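Long-range contacts in chitinase A (Cycas revoluta, PDB 4MNK), which probably hydrolyses chitin as a class V plant chitinase of glycoside hydrolase family 18, and binds N-acetylglucosamine oligosaccharides: residues F9-S14 with S329-I334; L31-A36 with K53-F58. All blocks are in the same frame, centred on the assembly; numbering follows the deposited sequence.

Overall arrangement
From the N terminus, the chain runs up strand 5-11, continues through residues 12-14 and a long connection to strand 30-36, which lies parallel beside the first in the barrel. Contact 2 closes the short loop that follows, laying helix 52-63 against strand 30-36. Contact 1 closes far later, when the loop after strand 324-328 comes back to residues 9-14, so contact 2 is nested inside it. Their centres lie about 11 Å apart, and they touch directly: Trp10 packs on Phe58 and Phe9 on Tyr32. Contact 1 thus joins the loop after the last barrel strand to the end of the first at the sugar site, while contact 2 ties the second strand to the outer helical layer.

Contact 1 (F9-S14 with S329-I334); sequences FWPAYS and SVNQDI. With NAG (2-acetamido-2-deoxy-beta-D-glucopyranose), chain B; NAG (2-acetamido-2-deoxy-beta-D-glucopyranose), chain C.
Ser329, which follows a cis peptide bond, lays its CB against Phe9 O and its OG beside the ring of Pro11. Its backbone N donates to Gln332 OE1 (2.9 Å) from above the carbonyl plane, a bond that fixes the rotation of the Gln332 amide. Val330 N makes the direct backbone bond of the contact, donating to Phe9 O at 2.8 Å and nearly straight (170°), while its CG2 lies at the edge of the Trp10 ring. Asn331 reaches toward residues 11-14. Its CG stands between the backbone N and the carbonyl carbon (chi1 63°), which sets the amide between Pro11 and Ser14: ND2 lies against Pro11 CD and CG and donates to Ser329 OG (2.7 Å), whereas OD1 lies near Ser14 CB and 3.2 Å from Tyr13 OH. The Tyr13 ring and this amide are almost perpendicular, 84° apart. Gln332 extends past them, and its NE2 donates to O7 of the chain C NAG (2.9 Å). A water joins Tyr13 OH (2.6 Å), Ser329 OG and that same O7, and a second water links Tyr13 OH with Gln332 NE2. The chain B NAG places C5 over the centre of one face of Tyr13, 3.7 Å from CD1, a sugar-on-aromatic CH-pi platform. A leucine in place of Tyr13 would probably deprive both waters of the phenol oxygen they bond and take the flat aromatic support from under the chain B sugar. In the surrounding barrel, Phe9 rests on Tyr32 and Phe326, Trp10 NE1 bonds to Phe18 O, Gln332 packs on strand 234-247, and Asp333 accepts from the backbone of Ile337 and Leu338 at the start of helix 337-346.

Contact 2 (L31-A36 with K53-F58); sequences LYYAFA and KTAEDF
An apolar strand-to-helix contact, centred on an edge-to-face aromatic pair, packs helix 53-58 on the outer side of barrel strand 31-36. The two run nearly antiparallel, at 168°, with their axes 10.1 Å apart. Tyr33 and Phe58 carry most of it. Tyr33 turns its edge to the face of Phe58, the planes 89° apart and the centroids 5.6 Å apart, with CD1 leading at 3.9 Å from Phe58 CG. Tyr33 holds CG anti to the backbone N (chi1 -176°), and Phe58 does the same, which carries each ring to the other segment. Farther out on the Tyr33 ring, CE1 meets Ala55 CA at 3.6 Å, where the small alanine lets the ring close on the helix backbone, and Thr54 CG2 lies at the ring's edge near OH. Phe58 in turn reaches back along the strand: its CZ comes 4.2 Å from Leu31 CB and 3.8 Å from Tyr32 O, and Leu31 O lies in plane at its edge. Between Leu31 and Tyr33, which face the helix, Tyr32 points away from it, its OH bonded to Thr157 and Asn188. Phe35, three residues on, follows a cis peptide bond and touches bound sugar. A strand so covered by its following helix is typical of a TIM-barrel beta-alpha-beta unit, here strand 30-36, helix 52-63 and strand 70-77.

Contact 1 (F9-S14 with S329-I334)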
loop_
_atom_site.group_PDB
_atom_site.type_symbol
_atom_site.label_atom_id
_atom_site.label_comp_id
_atom_site.label_asym_id
_atom_site.label_seq_id
_atom_site.Cartn_x
_atom_site.Cartn_y
_atom_site.Cartn_z
ATOM N N PHE A 9 -0.299 -6.669 -2.303
ATOM C CA PHE A 9 0.323 -6.046 -3.467
ATOM C C PHE A 9 1.520 -6.855 -3.935
ATOM O O PHE A 9 2.417 -7.156 -3.142
ATOM C CB PHE A 9 0.801 -4.635 -3.124
ATOM C CG PHE A 9 -0.294 -3.613 -3.079
ATOM C CD1 PHE A 9 -1.098 -3.483 -1.951
ATOM C CD2 PHE A 9 -0.514 -2.766 -4.161
ATOM C CE1 PHE A 9 -2.115 -2.536 -1.906
ATOM C CE2 PHE A 9 -1.527 -1.811 -4.123
ATOM C CZ PHE A 9 -2.327 -1.698 -2.991
ATOM N N TRP A 10 1.533 -7.198 -5.224
ATOM C CA TRP A 10 2.676 -7.860 -5.849
ATOM C C TRP A 10 3.354 -6.901 -6.815
ATOM O O TRP A 10 2.731 -6.465 -7.786
ATOM C CB TRP A 10 2.254 -9.129 -6.591
ATOM C CG TRP A 10 3.429 -9.814 -7.236
ATOM C CD1 TRP A 10 4.348 -10.607 -6.615
ATOM C CD2 TRP A 10 3.831 -9.735 -8.614
ATOM N NE1 TRP A 10 5.288 -11.039 -7.519
ATOM C CE2 TRP A 10 4.999 -10.518 -8.752
ATOM C CE3 TRP A 10 3.315 -9.083 -9.745
ATOM C CZ2 TRP A 10 5.663 -10.672 -9.977
ATOM C CZ3 TRP A 10 3.976 -9.237 -10.963
ATOM C CH2 TRP A 10 5.136 -10.027 -11.066
ATOM N N PRO A 11 4.633 -6.574 -6.564
ATOM C CA PRO A 11 5.330 -5.661 -7.454
ATOM C C PRO A 11 6.049 -6.401 -8.578
ATOM O O PRO A 11 6.785 -7.366 -8.331
ATOM C CB PRO A 11 6.320 -4.970 -6.522
ATOM C CG PRO A 11 6.647 -6.007 -5.491
ATOM C CD PRO A 11 5.483 -6.979 -5.429
ATOM N N ALA A 12 5.833 -5.943 -9.807
ATOM C CA ALA A 12 6.394 -6.588 -10.993
ATOM C C ALA A 12 7.924 -6.698 -10.996
ATOM O O ALA A 12 8.471 -7.604 -11.623
ATOM C CB ALA A 12 5.898 -5.903 -12.254
ATOM N N TYR A 13 8.604 -5.800 -10.281
ATOM C CA TYR A 13 10.073 -5.818 -10.211
ATOM C C TYR A 13 10.612 -7.132 -9.643
ATOM O O TYR A 13 11.762 -7.494 -9.891
ATOM C CB TYR A 13 10.623 -4.620 -9.403
ATOM C CG TYR A 13 10.516 -4.747 -7.885
ATOM C CD1 TYR A 13 11.316 -5.648 -7.178
ATOM C CD2 TYR A 13 9.632 -3.950 -7.159
ATOM C CE1 TYR A 13 11.220 -5.774 -5.798
ATOM C CE2 TYR A 13 9.535 -4.062 -5.772
ATOM C CZ TYR A 13 10.330 -4.980 -5.100
ATOM O OH TYR A 13 10.245 -5.112 -3.731
ATOM N N SER A 14 9.776 -7.838 -8.882
ATOM C CA SER A 14 10.216 -9.012 -8.132
ATOM C C SER A 14 10.065 -10.330 -8.889
ATOM O O SER A 14 10.340 -11.393 -8.334
ATOM C CB SER A 14 9.476 -9.089 -6.790
ATOM O OG SER A 14 8.110 -9.432 -6.971
ATOM N N SER A 329 4.849 -5.469 0.648
ATOM C CA SER A 329 4.393 -6.114 -0.583
ATOM C C SER A 329 4.681 -7.610 -0.435
ATOM O O SER A 329 5.602 -8.000 0.291
ATOM C CB SER A 329 5.105 -5.527 -1.813
ATOM O OG SER A 329 6.521 -5.596 -1.706
ATOM N N VAL A 330 3.901 -8.446 -1.116
ATOM C CA VAL A 330 3.857 -9.880 -0.796
ATOM C C VAL A 330 5.146 -10.659 -1.074
ATOM O O VAL A 330 5.377 -11.702 -0.467
ATOM C CB VAL A 330 2.628 -10.591 -1.429
ATOM C CG1 VAL A 330 1.334 -9.969 -0.918
ATOM C CG2 VAL A 330 2.684 -10.560 -2.957
ATOM N N ASN A 331 5.977 -10.149 -1.979
ATOM C CA ASN A 331 7.287 -10.742 -2.253
ATOM C C ASN A 331 8.246 -10.642 -1.068
ATOM O O ASN A 331 9.249 -11.351 -1.023
ATOM C CB ASN A 331 7.926 -10.086 -3.479
ATOM C CG ASN A 331 8.195 -8.607 -3.273
ATOM O OD1 ASN A 331 9.330 -8.140 -3.385
ATOM N ND2 ASN A 331 7.153 -7.865 -2.955
ATOM N N GLN A 332 7.933 -9.768 -0.114
ATOM C CA GLN A 332 8.817 -9.504 1.024
ATOM C C GLN A 332 8.638 -10.474 2.196
ATOM O O GLN A 332 9.403 -10.428 3.163
ATOM C CB GLN A 332 8.637 -8.063 1.499
ATOM C CG GLN A 332 9.020 -7.005 0.475
ATOM C CD GLN A 332 8.589 -5.607 0.892
ATOM O OE1 GLN A 332 7.566 -5.427 1.563
ATOM N NE2 GLN A 332 9.363 -4.609 0.494
ATOM N N ASP A 333 7.622 -11.332 2.107
ATOM C CA ASP A 333 7.366 -12.377 3.096
ATOM C C ASP A 333 7.182 -13.673 2.314
ATOM O O ASP A 333 6.054 -14.116 2.058
ATOM C CB ASP A 333 6.121 -12.026 3.921
ATOM C CG ASP A 333 5.870 -12.983 5.083
ATOM O OD1 ASP A 333 6.501 -14.060 5.174
ATOM O OD2 ASP A 333 5.007 -12.643 5.917
ATOM N N ILE A 334 8.302 -14.267 1.918
ATOM C CA ILE A 334 8.275 -15.372 0.957
ATOM C C ILE A 334 7.526 -16.606 1.465
ATOM O O ILE A 334 6.922 -17.328 0.673
ATOM C CB ILE A 334 9.686 -15.724 0.394
ATOM C CG1 ILE A 334 10.611 -16.277 1.483
ATOM C CG2 ILE A 334 10.305 -14.507 -0.300
ATOM C CD1 ILE A 334 11.866 -16.949 0.944
HETATM C C1 NAG B . 11.778 -0.769 -6.695
HETATM C C2 NAG B . 12.468 -0.193 -7.933
HETATM C C3 NAG B . 13.246 -1.265 -8.700
HETATM C C4 NAG B . 14.087 -2.146 -7.778
HETATM C C5 NAG B . 13.272 -2.614 -6.569
HETATM C C6 NAG B . 14.110 -3.416 -5.573
HETATM C C7 NAG B . 11.271 1.749 -8.835
HETATM C C8 NAG B . 10.237 2.223 -9.813
HETATM N N2 NAG B . 11.499 0.435 -8.816
HETATM O O3 NAG B . 14.087 -0.640 -9.645
HETATM O O4 NAG B . 14.555 -3.259 -8.509
HETATM O O5 NAG B . 12.705 -1.497 -5.910
HETATM O O6 NAG B . 14.997 -2.567 -4.877
HETATM O O7 NAG B . 11.846 2.560 -8.106
HETATM C C1 NAG C . 8.433 0.826 -2.969
HETATM C C2 NAG C . 9.495 -0.220 -2.652
HETATM C C3 NAG C . 10.639 -0.145 -3.659
HETATM C C4 NAG C . 10.140 -0.134 -5.109
HETATM C C5 NAG C . 8.922 0.784 -5.304
HETATM C C6 NAG C . 8.246 0.542 -6.652
HETATM C C7 NAG C . 9.700 -0.894 -0.313
HETATM C C8 NAG C . 10.305 -0.584 1.023
HETATM N N2 NAG C . 10.002 -0.052 -1.301
HETATM O O3 NAG C . 11.495 -1.248 -3.456
HETATM O O4 NAG C . 11.184 0.313 -5.953
HETATM O O5 NAG C . 7.952 0.614 -4.282
HETATM O O6 NAG C . 7.651 -0.738 -6.681
HETATM O O7 NAG C . 8.972 -1.878 -0.448
HETATM O O HOH W 1 8.362 -3.680 -2.583
HETATM O O HOH W 2 11.913 -5.476 -0.915
#

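Contact 2 (L31-A36 with K53-F58)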
loop_
_atom_site.group_PDB
_atom_site.type_symbol
_atom_site.label_atom_id
_atom_site.label_comp_id
_atom_site.label_asym_id
_atom_site.label_seq_id
_atom_site.Cartn_x
_atom_site.Cartn_y
_atom_site.Cartn_z
ATOM N N LEU A 31 -5.731 -9.324 -4.960
ATOM C CA LEU A 31 -4.303 -9.180 -5.218
ATOM C C LEU A 31 -4.072 -8.127 -6.287
ATOM O O LEU A 31 -4.726 -8.135 -7.333
ATOM C CB LEU A 31 -3.684 -10.518 -5.623
ATOM C CG LEU A 31 -3.544 -11.538 -4.494
ATOM C CD1 LEU A 31 -3.310 -12.927 -5.063
ATOM C CD2 LEU A 31 -2.431 -11.138 -3.527
ATOM N N TYR A 32 -3.146 -7.218 -6.006
ATOM C CA TYR A 32 -2.845 -6.111 -6.898
ATOM C C TYR A 32 -1.542 -6.349 -7.646
ATOM O O TYR A 32 -0.555 -6.823 -7.070
ATOM C CB TYR A 32 -2.696 -4.814 -6.108
ATOM C CG TYR A 32 -3.956 -4.170 -5.564
ATOM C CD1 TYR A 32 -4.859 -4.873 -4.760
ATOM C CD2 TYR A 32 -4.207 -2.826 -5.802
ATOM C CE1 TYR A 32 -5.998 -4.249 -4.245
ATOM C CE2 TYR A 32 -5.325 -2.200 -5.281
ATOM C CZ TYR A 32 -6.214 -2.909 -4.510
ATOM O OH TYR A 32 -7.315 -2.266 -4.000
ATOM N N TYR A 33 -1.555 -5.997 -8.929
ATOM C CA TYR A 33 -0.355 -5.922 -9.752
ATOM C C TYR A 33 0.151 -4.481 -9.700
ATOM O O TYR A 33 -0.582 -3.555 -10.047
ATOM C CB TYR A 33 -0.707 -6.312 -11.188
ATOM C CG TYR A 33 0.448 -6.367 -12.164
ATOM C CD1 TYR A 33 0.942 -7.590 -12.606
ATOM C CD2 TYR A 33 1.027 -5.201 -12.671
ATOM C CE1 TYR A 33 1.991 -7.658 -13.509
ATOM C CE2 TYR A 33 2.087 -5.262 -13.577
ATOM C CZ TYR A 33 2.558 -6.496 -13.991
ATOM O OH TYR A 33 3.600 -6.577 -14.891
ATOM N N ALA A 34 1.398 -4.299 -9.271
ATOM C CA ALA A 34 2.008 -2.971 -9.146
ATOM C C ALA A 34 3.275 -2.901 -10.009
ATOM O O ALA A 34 4.193 -3.682 -9.782
ATOM C CB ALA A 34 2.347 -2.694 -7.680
ATOM N N PHE A 35 3.368 -2.000 -10.995
ATOM C CA PHE A 35 2.394 -0.968 -11.341
ATOM C C PHE A 35 2.315 -0.831 -12.859
ATOM O O PHE A 35 3.302 -1.057 -13.573
ATOM C CB PHE A 35 2.845 0.404 -10.819
ATOM C CG PHE A 35 2.917 0.514 -9.324
ATOM C CD1 PHE A 35 1.778 0.804 -8.580
ATOM C CD2 PHE A 35 4.135 0.377 -8.662
ATOM C CE1 PHE A 35 1.841 0.920 -7.192
ATOM C CE2 PHE A 35 4.213 0.500 -7.277
ATOM C CZ PHE A 35 3.064 0.768 -6.540
ATOM N N ALA A 36 1.150 -0.422 -13.351
ATOM C CA ALA A 36 1.051 0.120 -14.700
ATOM C C ALA A 36 1.589 1.551 -14.664
ATOM O O ALA A 36 1.525 2.220 -13.624
ATOM C CB ALA A 36 -0.383 0.098 -15.173
ATOM N N LYS A 53 3.421 -10.115 -20.999
ATOM C CA LYS A 53 3.127 -11.514 -20.678
ATOM C C LYS A 53 2.915 -11.717 -19.175
ATOM O O LYS A 53 1.976 -12.400 -18.758
ATOM C CB LYS A 53 4.213 -12.454 -21.216
ATOM C CG LYS A 53 3.870 -13.943 -21.104
ATOM C CD LYS A 53 2.526 -14.282 -21.743
ATOM C CE LYS A 53 2.308 -15.785 -21.829
ATOM N NZ LYS A 53 0.867 -16.120 -22.006
ATOM N N THR A 54 3.776 -11.103 -18.370
ATOM C CA THR A 54 3.657 -11.163 -16.912
ATOM C C THR A 54 2.312 -10.601 -16.436
ATOM O O THR A 54 1.642 -11.205 -15.591
ATOM C CB THR A 54 4.840 -10.432 -16.242
ATOM O OG1 THR A 54 6.066 -11.073 -16.619
ATOM C CG2 THR A 54 4.713 -10.450 -14.724
ATOM N N ALA A 55 1.917 -9.460 -16.992
ATOM C CA ALA A 55 0.648 -8.823 -16.639
ATOM C C ALA A 55 -0.553 -9.683 -17.019
ATOM O O ALA A 55 -1.500 -9.812 -16.242
ATOM C CB ALA A 55 0.546 -7.456 -17.281
ATOM N N GLU A 56 -0.509 -10.275 -18.211
ATOM C CA GLU A 56 -1.588 -11.139 -18.675
ATOM C C GLU A 56 -1.719 -12.403 -17.823
ATOM O O GLU A 56 -2.828 -12.823 -17.489
ATOM C CB GLU A 56 -1.375 -11.525 -20.140
ATOM C CG GLU A 56 -2.438 -12.483 -20.662
ATOM C CD GLU A 56 -2.136 -13.070 -22.028
ATOM O OE1 GLU A 56 -3.000 -13.819 -22.523
ATOM O OE2 GLU A 56 -1.061 -12.802 -22.604
ATOM N N ASP A 57 -0.585 -13.005 -17.477
ATOM C CA ASP A 57 -0.589 -14.280 -16.769
ATOM C C ASP A 57 -0.891 -14.146 -15.281
ATOM O O ASP A 57 -1.247 -15.127 -14.633
ATOM C CB ASP A 57 0.749 -15.004 -16.951
ATOM C CG ASP A 57 0.940 -15.569 -18.351
ATOM O OD1 ASP A 57 -0.002 -15.529 -19.175
ATOM O OD2 ASP A 57 2.052 -16.067 -18.618
ATOM N N PHE A 58 -0.750 -12.933 -14.747
ATOM C CA PHE A 58 -0.889 -12.688 -13.310
ATOM C C PHE A 58 -2.190 -13.250 -12.739
ATOM O O PHE A 58 -2.171 -14.020 -11.777
ATOM C CB PHE A 58 -0.776 -11.189 -13.011
ATOM C CG PHE A 58 -0.880 -10.847 -11.547
ATOM C CD1 PHE A 58 0.226 -10.972 -10.710
ATOM C CD2 PHE A 58 -2.079 -10.385 -11.007
ATOM C CE1 PHE A 58 0.140 -10.653 -9.362
ATOM C CE2 PHE A 58 -2.174 -10.065 -9.656
ATOM C CZ PHE A 58 -1.061 -10.196 -8.833
#